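Local coordinates for protein prenylcyclase (Actinoplanes teichomyceticus, PDB 6IJ1) that probably cyclises a prenyl or related isoprenoid substrate, though its exact reaction is not established, at residues V123-V129 with H175-L180; S130-P134 with G152-G156. All blocks are in the same frame, centred on the assembly; numbering follows the deposited sequence.

Interaction 1: V123-V129 with H175-L180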
ATOM      1  N   VAL A 123      -3.533 -10.620  14.136  1.00 17.35           N
ATOM      2  CA  VAL A 123      -2.332 -11.440  13.990  1.00 17.78           C
ATOM      3  C   VAL A 123      -2.661 -12.913  14.149  1.00 18.35           C
ATOM      4  O   VAL A 123      -3.236 -13.327  15.178  1.00 22.37           O
ATOM      5  CB  VAL A 123      -1.277 -11.021  15.007  1.00 18.26           C
ATOM      6  CG1 VAL A 123      -0.047 -11.966  14.937  1.00 20.70           C
ATOM      7  CG2 VAL A 123      -0.882  -9.580  14.763  1.00 20.59           C
ATOM      8  N   HIS A 124      -2.350 -13.694  13.137  1.00 19.65           N
ATOM      9  CA  HIS A 124      -2.583 -15.132  13.125  1.00 18.81           C
ATOM     10  C   HIS A 124      -1.416 -15.890  13.769  1.00 20.41           C
ATOM     11  O   HIS A 124      -0.289 -15.373  13.960  1.00 20.53           O
ATOM     12  CB  HIS A 124      -2.772 -15.643  11.687  1.00 21.13           C
ATOM     13  CG  HIS A 124      -4.179 -15.499  11.170  1.00 24.68           C
ATOM     14  ND1 HIS A 124      -5.219 -16.287  11.627  1.00 26.42           N
ATOM     15  CD2 HIS A 124      -4.706 -14.720  10.196  1.00 26.39           C
ATOM     16  CE1 HIS A 124      -6.332 -15.959  10.992  1.00 27.07           C
ATOM     17  NE2 HIS A 124      -6.051 -15.003  10.131  1.00 24.53           N
ATOM     18  N   ASP A 125      -1.677 -17.168  14.037  1.00 23.00           N
ATOM     19  CA  ASP A 125      -0.669 -17.973  14.693  1.00 23.60           C
ATOM     20  C   ASP A 125       0.533 -18.230  13.807  1.00 26.31           C
ATOM     21  O   ASP A 125       1.615 -18.538  14.326  1.00 25.51           O
ATOM     22  CB  ASP A 125      -1.286 -19.311  15.125  1.00 26.11           C
ATOM     23  CG  ASP A 125      -2.291 -19.141  16.263  1.00 29.90           C
ATOM     24  OD1 ASP A 125      -2.302 -18.070  16.943  1.00 32.72           O
ATOM     25  OD2 ASP A 125      -3.061 -20.096  16.495  1.00 40.13           O
ATOM     26  N   ASP A 126       0.401 -18.123  12.481  1.00 22.18           N
ATOM     27  CA  ASP A 126       1.563 -18.282  11.612  1.00 21.98           C
ATOM     28  C   ASP A 126       2.306 -16.975  11.407  1.00 24.38           C
ATOM     29  O   ASP A 126       3.313 -16.947  10.675  1.00 25.79           O
ATOM     30  CB  ASP A 126       1.177 -18.871  10.249  1.00 27.15           C
ATOM     31  CG  ASP A 126       0.220 -17.970   9.438  1.00 23.75           C
ATOM     32  OD1 ASP A 126      -0.209 -16.904   9.932  1.00 24.03           O
ATOM     33  OD2 ASP A 126      -0.136 -18.371   8.303  1.00 31.32           O
ATOM     34  N   GLY A 127       1.850 -15.913  12.049  1.00 18.60           N
ATOM     35  CA  GLY A 127       2.559 -14.650  11.967  1.00 19.60           C
ATOM     36  C   GLY A 127       2.007 -13.697  10.939  1.00 21.77           C
ATOM     37  O   GLY A 127       2.307 -12.510  11.012  1.00 20.69           O
ATOM     38  N   LEU A 128       1.197 -14.181  10.001  1.00 18.15           N
ATOM     39  CA  LEU A 128       0.567 -13.241   9.075  1.00 16.80           C
ATOM     40  C   LEU A 128      -0.572 -12.470   9.721  1.00 16.37           C
ATOM     41  O   LEU A 128      -1.192 -12.889  10.711  1.00 19.18           O
ATOM     42  CB  LEU A 128       0.034 -13.966   7.856  1.00 15.37           C
ATOM     43  CG  LEU A 128       1.142 -14.702   7.086  1.00 18.05           C
ATOM     44  CD1 LEU A 128       0.493 -15.360   5.850  1.00 21.29           C
ATOM     45  CD2 LEU A 128       2.303 -13.797   6.693  1.00 18.42           C
ATOM     46  N   VAL A 129      -0.848 -11.300   9.145  1.00 15.18           N
ATOM     47  CA  VAL A 129      -1.885 -10.390   9.583  1.00 15.44           C
ATOM     48  C   VAL A 129      -3.039 -10.446   8.593  1.00 15.42           C
ATOM     49  O   VAL A 129      -2.814 -10.347   7.379  1.00 16.22           O
ATOM     50  CB  VAL A 129      -1.338  -8.960   9.681  1.00 14.54           C
ATOM     51  CG1 VAL A 129      -2.379  -8.008  10.168  1.00 15.91           C
ATOM     52  CG2 VAL A 129      -0.110  -8.908  10.647  1.00 17.61           C
ATOM     53  N   HIS A 175       7.170 -12.026  15.912  1.00 19.05           N
ATOM     54  CA  HIS A 175       6.316 -13.071  15.393  1.00 18.71           C
ATOM     55  C   HIS A 175       5.840 -12.730  13.972  1.00 18.49           C
ATOM     56  O   HIS A 175       5.838 -13.590  13.085  1.00 18.91           O
ATOM     57  CB  HIS A 175       5.148 -13.227  16.370  1.00 20.11           C
ATOM     58  CG  HIS A 175       4.085 -14.166  15.930  1.00 21.16           C
ATOM     59  ND1 HIS A 175       4.302 -15.523  15.841  1.00 25.79           N
ATOM     60  CD2 HIS A 175       2.780 -13.968  15.609  1.00 21.59           C
ATOM     61  CE1 HIS A 175       3.181 -16.121  15.474  1.00 28.24           C
ATOM     62  NE2 HIS A 175       2.249 -15.201  15.314  1.00 24.41           N
ATOM     63  N   VAL A 176       5.441 -11.479  13.771  1.00 17.61           N
ATOM     64  CA  VAL A 176       4.930 -11.043  12.466  1.00 17.77           C
ATOM     65  C   VAL A 176       6.053 -11.010  11.437  1.00 18.47           C
ATOM     66  O   VAL A 176       5.879 -11.475  10.297  1.00 17.99           O
ATOM     67  CB  VAL A 176       4.248  -9.679  12.608  1.00 15.24           C
ATOM     68  CG1 VAL A 176       3.844  -9.134  11.212  1.00 16.05           C
ATOM     69  CG2 VAL A 176       2.963  -9.782  13.457  1.00 17.46           C
ATOM     70  N   VAL A 177       7.217 -10.461  11.809  1.00 16.84           N
ATOM     71  CA  VAL A 177       8.348 -10.472  10.878  1.00 15.76           C
ATOM     72  C   VAL A 177       8.713 -11.905  10.485  1.00 17.09           C
ATOM     73  O   VAL A 177       9.011 -12.178   9.311  1.00 17.41           O
ATOM     74  CB  VAL A 177       9.538  -9.742  11.515  1.00 17.50           C
ATOM     75  CG1 VAL A 177      10.844 -10.081  10.739  1.00 19.07           C
ATOM     76  CG2 VAL A 177       9.324  -8.186  11.572  1.00 17.74           C
ATOM     77  N   ASN A 178       8.718 -12.854  11.453  1.00 17.69           N
ATOM     78  CA  ASN A 178       9.043 -14.235  11.100  1.00 21.90           C
ATOM     79  C   ASN A 178       8.053 -14.801  10.104  1.00 17.18           C
ATOM     80  O   ASN A 178       8.458 -15.485   9.157  1.00 19.40           O
ATOM     81  CB  ASN A 178       9.115 -15.132  12.354  1.00 19.41           C
ATOM     82  CG  ASN A 178      10.386 -14.868  13.123  1.00 29.13           C
ATOM     83  OD1 ASN A 178      11.353 -14.382  12.539  1.00 34.11           O
ATOM     84  ND2 ASN A 178      10.392 -15.165  14.412  1.00 34.88           N
ATOM     85  N   GLY A 179       6.765 -14.467  10.273  1.00 17.52           N
ATOM     86  CA  GLY A 179       5.751 -14.959   9.362  1.00 18.04           C
ATOM     87  C   GLY A 179       5.933 -14.340   7.987  1.00 17.87           C
ATOM     88  O   GLY A 179       5.816 -15.035   6.967  1.00 18.30           O
ATOM     89  N   LEU A 180       6.271 -13.058   7.956  1.00 16.53           N
ATOM     90  CA  LEU A 180       6.520 -12.396   6.667  1.00 15.37           C
ATOM     91  C   LEU A 180       7.704 -13.028   5.954  1.00 17.15           C
ATOM     92  O   LEU A 180       7.619 -13.373   4.759  1.00 16.37           O
ATOM     93  CB  LEU A 180       6.750 -10.914   6.896  1.00 16.27           C
ATOM     94  CG  LEU A 180       7.040 -10.059   5.664  1.00 14.96           C
ATOM     95  CD1 LEU A 180       5.813 -10.141   4.640  1.00 15.74           C
ATOM     96  CD2 LEU A 180       7.275  -8.617   6.031  1.00 15.59           C
TER
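The imidazole ring of His175 lies against the loop 123-129, with Gly127 CA lying over one of its faces, 3.8 Å from the ring centroid, a CH-pi contact offset toward the rim. Its NE2 gives a hydrogen bond of 2.9 Å to His124 O, nearly straight at 161° and in the carbonyl plane. The same oxygen accepts from Gly127 N, closing the type I turn from His124 to Gly127, so two N-H groups grip it. At the ring edge CE1 comes to 3.1 Å from Asp125 O, while CD2 meets Val123 CG1 at 3.5 Å. CG of His175 stands anti to the backbone N (chi1 174°), which carries the ring off the helix to the turn.

Gly127 and Gly179 bring the two backbones together, their CA atoms 4.1 Å apart; neither has a side chain, and this lets the backbones come this close. Val176 CA makes a C-H...O contact of 3.3 Å with Gly127 O, a buried carbonyl that has no conventional donor in the model. The two methyls of Val176 divide their neighbours: CG2 meets Val123 CG1, and CG1 meets Val129 CG2 at 4.0 Å. Leu128 CD2 lies against Gly179 O, and the backbone N of Leu128 is held by Asp126 OD1 in an Asx turn.

The contact sets the loop between helices 112-121 and 134-141 on the side of helix 173-182. Thr161 of helix 158-164 touches Leu128, Val176 and Leu180, and Leu209 of helix 198-209 packs on Val177 and Leu180.

Interaction 2: S130-P134 with G152-G156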
ATOM      1  N   SER A 130      -4.253 -10.651   9.103  1.00 15.59           N
ATOM      2  CA  SER A 130      -5.406 -10.629   8.222  1.00 14.16           C
ATOM      3  C   SER A 130      -5.913  -9.208   8.048  1.00 15.74           C
ATOM      4  O   SER A 130      -5.752  -8.347   8.906  1.00 16.19           O
ATOM      5  CB  SER A 130      -6.558 -11.494   8.754  1.00 15.96           C
ATOM      6  OG  SER A 130      -7.008 -11.026  10.030  1.00 18.63           O
ATOM      7  N   THR A 131      -6.669  -8.985   6.947  1.00 14.66           N
ATOM      8  CA  THR A 131      -7.245  -7.658   6.780  1.00 13.81           C
ATOM      9  C   THR A 131      -8.412  -7.416   7.757  1.00 14.75           C
ATOM     10  O   THR A 131      -8.624  -6.280   8.230  1.00 14.77           O
ATOM     11  CB  THR A 131      -7.717  -7.527   5.319  1.00 15.27           C
ATOM     12  OG1 THR A 131      -6.572  -7.655   4.482  1.00 15.03           O
ATOM     13  CG2 THR A 131      -8.339  -6.172   5.050  1.00 17.31           C
ATOM     14  N   TYR A 132      -9.214  -8.448   7.981  1.00 16.51           N
ATOM     15  CA  TYR A 132     -10.372  -8.370   8.845  1.00 16.67           C
ATOM     16  C   TYR A 132     -10.321  -9.505   9.867  1.00 15.96           C
ATOM     17  O   TYR A 132      -9.675 -10.530   9.662  1.00 16.89           O
ATOM     18  CB  TYR A 132     -11.689  -8.531   8.014  1.00 16.74           C
ATOM     19  CG  TYR A 132     -11.885  -7.473   6.955  1.00 16.39           C
ATOM     20  CD1 TYR A 132     -12.390  -6.226   7.266  1.00 18.34           C
ATOM     21  CD2 TYR A 132     -11.571  -7.780   5.607  1.00 18.35           C
ATOM     22  CE1 TYR A 132     -12.553  -5.302   6.245  1.00 20.94           C
ATOM     23  CE2 TYR A 132     -11.773  -6.841   4.605  1.00 20.98           C
ATOM     24  CZ  TYR A 132     -12.260  -5.630   4.960  1.00 21.47           C
ATOM     25  OH  TYR A 132     -12.409  -4.757   3.883  1.00 34.75           O
ATOM     26  N   VAL A 133     -11.133  -9.336  10.933  1.00 18.87           N
ATOM     27  CA  VAL A 133     -11.349 -10.390  11.923  1.00 20.20           C
ATOM     28  C   VAL A 133     -12.836 -10.670  11.937  1.00 22.81           C
ATOM     29  O   VAL A 133     -13.625  -9.734  11.793  1.00 25.82           O
ATOM     30  CB  VAL A 133     -10.881  -9.987  13.339  1.00 24.51           C
ATOM     31  CG1 VAL A 133      -9.380  -9.858  13.360  1.00 29.93           C
ATOM     32  CG2 VAL A 133     -11.492  -8.710  13.752  1.00 31.79           C
ATOM     33  N   PRO A 134     -13.239 -11.917  12.148  1.00 23.42           N
ATOM     34  CA  PRO A 134     -14.679 -12.225  12.050  1.00 29.42           C
ATOM     35  C   PRO A 134     -15.508 -11.481  13.085  1.00 29.63           C
ATOM     36  O   PRO A 134     -16.578 -10.960  12.762  1.00 38.38           O
ATOM     37  CB  PRO A 134     -14.723 -13.742  12.267  1.00 27.55           C
ATOM     38  CG  PRO A 134     -13.383 -14.223  11.928  1.00 33.80           C
ATOM     39  CD  PRO A 134     -12.415 -13.118  12.248  1.00 23.18           C
ATOM     40  N   GLY A 152     -11.749 -16.132   3.330  1.00 20.72           N
ATOM     41  CA  GLY A 152     -10.638 -15.558   2.571  1.00 17.02           C
ATOM     42  C   GLY A 152     -10.225 -14.220   3.160  1.00 17.06           C
ATOM     43  O   GLY A 152      -9.028 -13.951   3.355  1.00 16.63           O
ATOM     44  N   TRP A 153     -11.212 -13.360   3.439  1.00 16.33           N
ATOM     45  CA  TRP A 153     -10.990 -12.009   3.936  1.00 15.83           C
ATOM     46  C   TRP A 153     -10.447 -11.996   5.353  1.00 16.88           C
ATOM     47  O   TRP A 153      -9.848 -10.985   5.764  1.00 16.34           O
ATOM     48  CB  TRP A 153     -12.287 -11.186   3.850  1.00 15.33           C
ATOM     49  CG  TRP A 153     -12.594 -10.715   2.468  1.00 15.34           C
ATOM     50  CD1 TRP A 153     -12.057 -11.179   1.308  1.00 16.14           C
ATOM     51  CD2 TRP A 153     -13.487  -9.687   2.141  1.00 17.35           C
ATOM     52  NE1 TRP A 153     -12.596 -10.455   0.235  1.00 16.33           N
ATOM     53  CE2 TRP A 153     -13.462  -9.540   0.722  1.00 16.06           C
ATOM     54  CE3 TRP A 153     -14.279  -8.826   2.899  1.00 22.47           C
ATOM     55  CZ2 TRP A 153     -14.218  -8.571   0.059  1.00 19.44           C
ATOM     56  CZ3 TRP A 153     -15.043  -7.851   2.227  1.00 24.51           C
ATOM     57  CH2 TRP A 153     -15.001  -7.755   0.820  1.00 20.63           C
ATOM     58  N   CYS A 154     -10.620 -13.089   6.093  1.00 17.40           N
ATOM     59  CA  CYS A 154     -10.147 -13.154   7.473  1.00 18.02           C
ATOM     60  C   CYS A 154      -8.918 -14.007   7.612  1.00 18.91           C
ATOM     61  O   CYS A 154      -8.450 -14.195   8.747  1.00 18.10           O
ATOM     62  CB  CYS A 154     -11.281 -13.679   8.377  1.00 19.36           C
ATOM     63  SG  CYS A 154     -12.663 -12.555   8.418  1.00 21.10           S
ATOM     64  N   GLY A 155      -8.317 -14.471   6.481  1.00 18.57           N
ATOM     65  CA  GLY A 155      -7.065 -15.188   6.494  1.00 16.23           C
ATOM     66  C   GLY A 155      -5.884 -14.241   6.468  1.00 15.50           C
ATOM     67  O   GLY A 155      -6.062 -13.039   6.262  1.00 16.60           O
ATOM     68  N   GLY A 156      -4.711 -14.815   6.682  1.00 17.29           N
ATOM     69  CA  GLY A 156      -3.485 -14.018   6.655  1.00 16.61           C
ATOM     70  C   GLY A 156      -3.223 -13.509   5.247  1.00 16.12           C
ATOM     71  O   GLY A 156      -3.269 -14.260   4.278  1.00 17.85           O
TER
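Tyr132 runs alongside Trp153, both side chains pointing the same way. Its CB lies 4.2 Å from Cys154 SG and also near Trp153 O; CD2 comes to 3.6 Å from that carbonyl oxygen, which sits at the ring edge, in plane. Farther out, CE2 meets Trp153 CE3 at 3.6 Å. The phenol ring and the six-membered ring of the indole are tilted by only 21° but slid apart, so they barely overlap. Thr131 CG2 sits over one face of the phenol, toward its rim. Tyr132 N reaches Trp153 O in a weak hydrogen bond, and Tyr132 O receives a C-H...O contact from Cys154 CA at 3.4 Å.

Ser130 OG, set between its own backbone N and carbonyl carbon (chi1 61°), donates to Tyr132 O over 2.7 Å from above the carbonyl plane. Cys154 SG packs on Pro134 CD at 3.9 Å. The indole NE1 bonds to Val294 O, and Trp150 and Trp194 meet the Trp153 ring edge-to-face.

The arrangement is a loop-to-loop contact of a helical fold: a type I turn from Gly152 to Gly155 lies against the loop leading into helix 134-141, beside a cluster of aromatic rings.

Overall arrangement
Interactions 1 and 2 share one continuous loop, 123-134, whose first half rests on helix 173-182 and whose second half meets the turn at 152-156. Their centres lie about 13 Å apart, on the same side of the chain's centre. His124 joins them directly: its carbonyl takes part in interaction 1, while its NE2 lies 2.9 Å from Cys154 O of interaction 2, a probable hydrogen bond. Leu128 CB also packs on Gly156 CA at 3.7 Å. A bound imidazole, probably from the crystallisation liquor, sits about 6 Å from the side chain of Leu128 and about 6 Å from Gly156, next to this junction; its presence alone does not identify an active site.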